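Local coordinates for 457aa long hypothetical protein (Pyrococcus horikoshii, PDB 2CSU), which is of unknown function but probably combines a Rossmann-like CoA-binding domain with two domains related to succinyl-CoA ligase, at residues I165-F176 with I276-R284. Sequence-based numbering, arbitrary orientation.
Sequences IVYKTIKEDIGF and IDEMLSMAR
Leu280 carries the tight part of this contact, both its methyls turned to segment 165-176. CD2 meets the edge of the Phe176 ring close to its plane, 3.8 Å from CE1, and Thr169 CG2 touches CD1 and CD2 alike, 4.0 Å from each. One turn earlier, the CG2 methyl of Ile276 fits against Ile165 CG1 at 3.9 Å, and Met279 CE closes on Ile165 CD1. In the flavodoxin-like domain both helices reach strand 152-156 at Phe154, through Ile165 and Met279, and Ile276 touches Leu235 of strand 232-236. The helix axes approach to 12.1 Å and cross at -56°.

The polar side is looser: Glu172 and Arg284 are partly exposed, though Lys168 and Asp277 stay buried. Lys168, bent at its last torsion (chi4 -67°), brings NZ to Asp277 OD1 at 2.9 Å, on the syn side but 33° out of the carboxylate plane; Glu172 OE2 takes the same ammonium nitrogen at 2.6 Å. A water donates to Glu172 OE1 and Asp277 OD1; with Lys168, and less certainly Arg433 of the second subunit at Asp277, it probably eases the acids' proximity. At the far end, Ile174 CG2 sits over one face of the Arg284 guanidinium, 3.4 Å from CZ, while NH1 is salt-bridged to Glu424.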
loop_
_atom_site.group_PDB
_atom_site.type_symbol
_atom_site.label_atom_id
_atom_site.label_comp_id
_atom_site.label_asym_id
_atom_site.label_seq_id
_atom_site.Cartn_x
_atom_site.Cartn_y
_atom_site.Cartn_z
ATOM N N ILE A 165 9.383 -5.937 5.682
ATOM C CA ILE A 165 8.557 -4.932 6.320
ATOM C C ILE A 165 9.417 -3.689 6.575
ATOM O O ILE A 165 8.971 -2.572 6.363
ATOM C CB ILE A 165 7.911 -5.513 7.627
ATOM C CG1 ILE A 165 6.768 -6.454 7.228
ATOM C CG2 ILE A 165 7.371 -4.404 8.522
ATOM C CD1 ILE A 165 6.122 -7.213 8.378
ATOM N N VAL A 166 10.662 -3.887 6.993
ATOM C CA VAL A 166 11.556 -2.758 7.214
ATOM C C VAL A 166 11.662 -1.955 5.915
ATOM O O VAL A 166 11.523 -0.730 5.923
ATOM C CB VAL A 166 12.949 -3.242 7.666
ATOM C CG1 VAL A 166 13.957 -2.104 7.624
ATOM C CG2 VAL A 166 12.864 -3.792 9.081
ATOM N N TYR A 167 11.877 -2.633 4.793
ATOM C CA TYR A 167 11.977 -1.932 3.512
ATOM C C TYR A 167 10.665 -1.256 3.195
ATOM O O TYR A 167 10.640 -0.163 2.632
ATOM C CB TYR A 167 12.322 -2.884 2.359
ATOM C CG TYR A 167 13.528 -3.752 2.623
ATOM C CD1 TYR A 167 14.516 -3.346 3.522
ATOM C CD2 TYR A 167 13.680 -4.986 1.984
ATOM C CE1 TYR A 167 15.619 -4.141 3.786
ATOM C CE2 TYR A 167 14.791 -5.790 2.244
ATOM C CZ TYR A 167 15.750 -5.358 3.146
ATOM O OH TYR A 167 16.837 -6.141 3.426
ATOM N N LYS A 168 9.568 -1.920 3.546
ATOM C CA LYS A 168 8.251 -1.373 3.292
ATOM C C LYS A 168 8.065 -0.052 4.012
ATOM O O LYS A 168 7.779 0.966 3.392
ATOM C CB LYS A 168 7.169 -2.352 3.749
ATOM C CG LYS A 168 5.740 -1.873 3.454
ATOM C CD LYS A 168 4.708 -2.920 3.864
ATOM C CE LYS A 168 3.382 -2.726 3.140
ATOM N NZ LYS A 168 2.636 -1.495 3.489
ATOM N N THR A 169 8.222 -0.082 5.333
ATOM C CA THR A 169 8.061 1.102 6.175
ATOM C C THR A 169 8.986 2.261 5.810
ATOM O O THR A 169 8.598 3.423 5.907
ATOM C CB THR A 169 8.295 0.747 7.645
ATOM O OG1 THR A 169 9.502 -0.019 7.757
ATOM C CG2 THR A 169 7.119 -0.066 8.189
ATOM N N ILE A 170 10.207 1.937 5.401
ATOM C CA ILE A 170 11.189 2.939 5.027
ATOM C C ILE A 170 10.619 3.808 3.924
ATOM O O ILE A 170 10.590 5.038 4.040
ATOM C CB ILE A 170 12.504 2.273 4.560
ATOM C CG1 ILE A 170 13.253 1.728 5.779
ATOM C CG2 ILE A 170 13.374 3.276 3.790
ATOM C CD1 ILE A 170 14.503 0.952 5.461
ATOM N N LYS A 171 10.155 3.172 2.856
ATOM C CA LYS A 171 9.574 3.914 1.750
ATOM C C LYS A 171 8.273 4.615 2.144
ATOM O O LYS A 171 7.968 5.698 1.635
ATOM C CB LYS A 171 9.296 2.984 0.565
ATOM C CG LYS A 171 8.583 3.688 -0.574
ATOM C CD LYS A 171 8.580 2.867 -1.851
ATOM C CE LYS A 171 7.564 3.422 -2.845
ATOM N NZ LYS A 171 7.702 2.778 -4.182
ATOM N N GLU A 172 7.508 3.996 3.044
ATOM C CA GLU A 172 6.229 4.561 3.485
ATOM C C GLU A 172 6.439 5.571 4.598
ATOM O O GLU A 172 5.483 6.107 5.158
ATOM C CB GLU A 172 5.284 3.455 3.976
ATOM C CG GLU A 172 4.769 2.527 2.882
ATOM C CD GLU A 172 3.798 1.482 3.413
ATOM O OE1 GLU A 172 3.861 1.183 4.619
ATOM O OE2 GLU A 172 2.987 0.955 2.626
ATOM N N ASP A 173 7.699 5.805 4.930
ATOM C CA ASP A 173 8.063 6.763 5.959
ATOM C C ASP A 173 7.507 6.485 7.351
ATOM O O ASP A 173 7.007 7.387 8.017
ATOM C CB ASP A 173 7.649 8.179 5.542
ATOM C CG ASP A 173 8.151 9.234 6.514
ATOM O OD1 ASP A 173 9.342 9.603 6.414
ATOM O OD2 ASP A 173 7.366 9.685 7.377
ATOM N N ILE A 174 7.549 5.235 7.776
ATOM C CA ILE A 174 7.133 4.911 9.123
ATOM C C ILE A 174 8.303 4.137 9.696
ATOM O O ILE A 174 8.970 3.404 8.980
ATOM C CB ILE A 174 5.789 4.111 9.184
ATOM C CG1 ILE A 174 5.759 2.970 8.167
ATOM C CG2 ILE A 174 4.635 5.060 8.896
ATOM C CD1 ILE A 174 4.334 2.449 7.861
ATOM N N GLY A 175 8.592 4.346 10.972
ATOM C CA GLY A 175 9.717 3.665 11.571
ATOM C C GLY A 175 9.385 2.886 12.827
ATOM O O GLY A 175 8.243 2.834 13.282
ATOM N N PHE A 176 10.412 2.276 13.390
ATOM C CA PHE A 176 10.259 1.485 14.594
ATOM C C PHE A 176 11.221 2.007 15.633
ATOM O O PHE A 176 12.276 2.548 15.295
ATOM C CB PHE A 176 10.613 0.024 14.311
ATOM C CG PHE A 176 9.750 -0.626 13.269
ATOM C CD1 PHE A 176 8.393 -0.829 13.496
ATOM C CD2 PHE A 176 10.309 -1.087 12.079
ATOM C CE1 PHE A 176 7.605 -1.492 12.545
ATOM C CE2 PHE A 176 9.538 -1.745 11.132
ATOM C CZ PHE A 176 8.183 -1.950 11.364
ATOM N N ILE A 276 -0.279 -7.275 7.111
ATOM C CA ILE A 276 0.889 -6.506 7.479
ATOM C C ILE A 276 0.437 -5.071 7.716
ATOM O O ILE A 276 0.628 -4.520 8.805
ATOM C CB ILE A 276 1.939 -6.571 6.335
ATOM C CG1 ILE A 276 2.521 -7.985 6.269
ATOM C CG2 ILE A 276 3.068 -5.558 6.565
ATOM C CD1 ILE A 276 3.256 -8.297 4.944
ATOM N N ASP A 277 -0.204 -4.490 6.705
ATOM C CA ASP A 277 -0.681 -3.121 6.781
ATOM C C ASP A 277 -1.563 -2.819 7.979
ATOM O O ASP A 277 -1.453 -1.742 8.562
ATOM C CB ASP A 277 -1.379 -2.726 5.472
ATOM C CG ASP A 277 -0.408 -2.097 4.476
ATOM O OD1 ASP A 277 0.129 -1.023 4.797
ATOM O OD2 ASP A 277 -0.168 -2.664 3.390
ATOM N N GLU A 278 -2.417 -3.761 8.367
ATOM C CA GLU A 278 -3.269 -3.544 9.525
ATOM C C GLU A 278 -2.420 -3.504 10.779
ATOM O O GLU A 278 -2.622 -2.653 11.641
ATOM C CB GLU A 278 -4.313 -4.660 9.668
ATOM C CG GLU A 278 -5.335 -4.725 8.540
ATOM C CD GLU A 278 -6.449 -5.734 8.827
ATOM O OE1 GLU A 278 -6.415 -6.392 9.897
ATOM O OE2 GLU A 278 -7.358 -5.866 7.978
HETATM N N MSE A 279 -1.489 -4.448 10.886
HETATM C CA MSE A 279 -0.593 -4.540 12.039
HETATM C C MSE A 279 0.142 -3.205 12.222
HETATM O O MSE A 279 0.183 -2.649 13.316
HETATM C CB MSE A 279 0.439 -5.681 11.831
HETATM C CG MSE A 279 1.441 -5.902 13.007
HETATM SE SE MSE A 279 2.897 -6.970 12.668
HETATM C CE MSE A 279 3.750 -5.933 11.461
ATOM N N LEU A 280 0.723 -2.709 11.138
ATOM C CA LEU A 280 1.462 -1.454 11.159
ATOM C C LEU A 280 0.561 -0.253 11.379
ATOM O O LEU A 280 0.907 0.653 12.133
ATOM C CB LEU A 280 2.207 -1.265 9.842
ATOM C CG LEU A 280 3.316 -2.271 9.518
ATOM C CD1 LEU A 280 3.732 -2.109 8.075
ATOM C CD2 LEU A 280 4.496 -2.062 10.453
ATOM N N SER A 281 -0.592 -0.243 10.711
ATOM C CA SER A 281 -1.516 0.873 10.825
ATOM C C SER A 281 -2.063 0.989 12.240
ATOM O O SER A 281 -2.209 2.098 12.773
ATOM C CB SER A 281 -2.671 0.719 9.832
ATOM O OG SER A 281 -2.209 0.516 8.501
HETATM N N MSE A 282 -2.335 -0.162 12.849
HETATM C CA MSE A 282 -2.933 -0.173 14.178
HETATM C C MSE A 282 -1.916 0.191 15.263
HETATM O O MSE A 282 -2.239 0.756 16.299
HETATM C CB MSE A 282 -3.478 -1.578 14.445
HETATM C CG MSE A 282 -4.816 -1.831 13.746
HETATM SE SE MSE A 282 -5.306 -3.560 13.816
HETATM C CE MSE A 282 -5.197 -3.776 15.598
ATOM N N ALA A 283 -0.652 -0.190 15.009
ATOM C CA ALA A 283 0.369 -0.043 16.040
ATOM C C ALA A 283 0.892 1.392 16.158
ATOM O O ALA A 283 1.177 1.895 17.238
ATOM C CB ALA A 283 1.520 -0.992 15.704
ATOM N N ARG A 284 1.051 2.043 14.992
ATOM C CA ARG A 284 1.685 3.355 15.007
ATOM C C ARG A 284 0.656 4.470 15.201
ATOM O O ARG A 284 0.927 5.644 14.987
ATOM C CB ARG A 284 2.414 3.546 13.676
ATOM C CG ARG A 284 1.450 3.754 12.509
ATOM C CD ARG A 284 2.108 4.504 11.345
ATOM N NE ARG A 284 1.506 4.104 10.068
ATOM C CZ ARG A 284 1.243 5.078 9.178
ATOM N NH1 ARG A 284 1.532 6.336 9.465
ATOM N NH2 ARG A 284 0.694 4.766 8.001
HETATM O O HOH W 1 1.525 0.670 6.171
#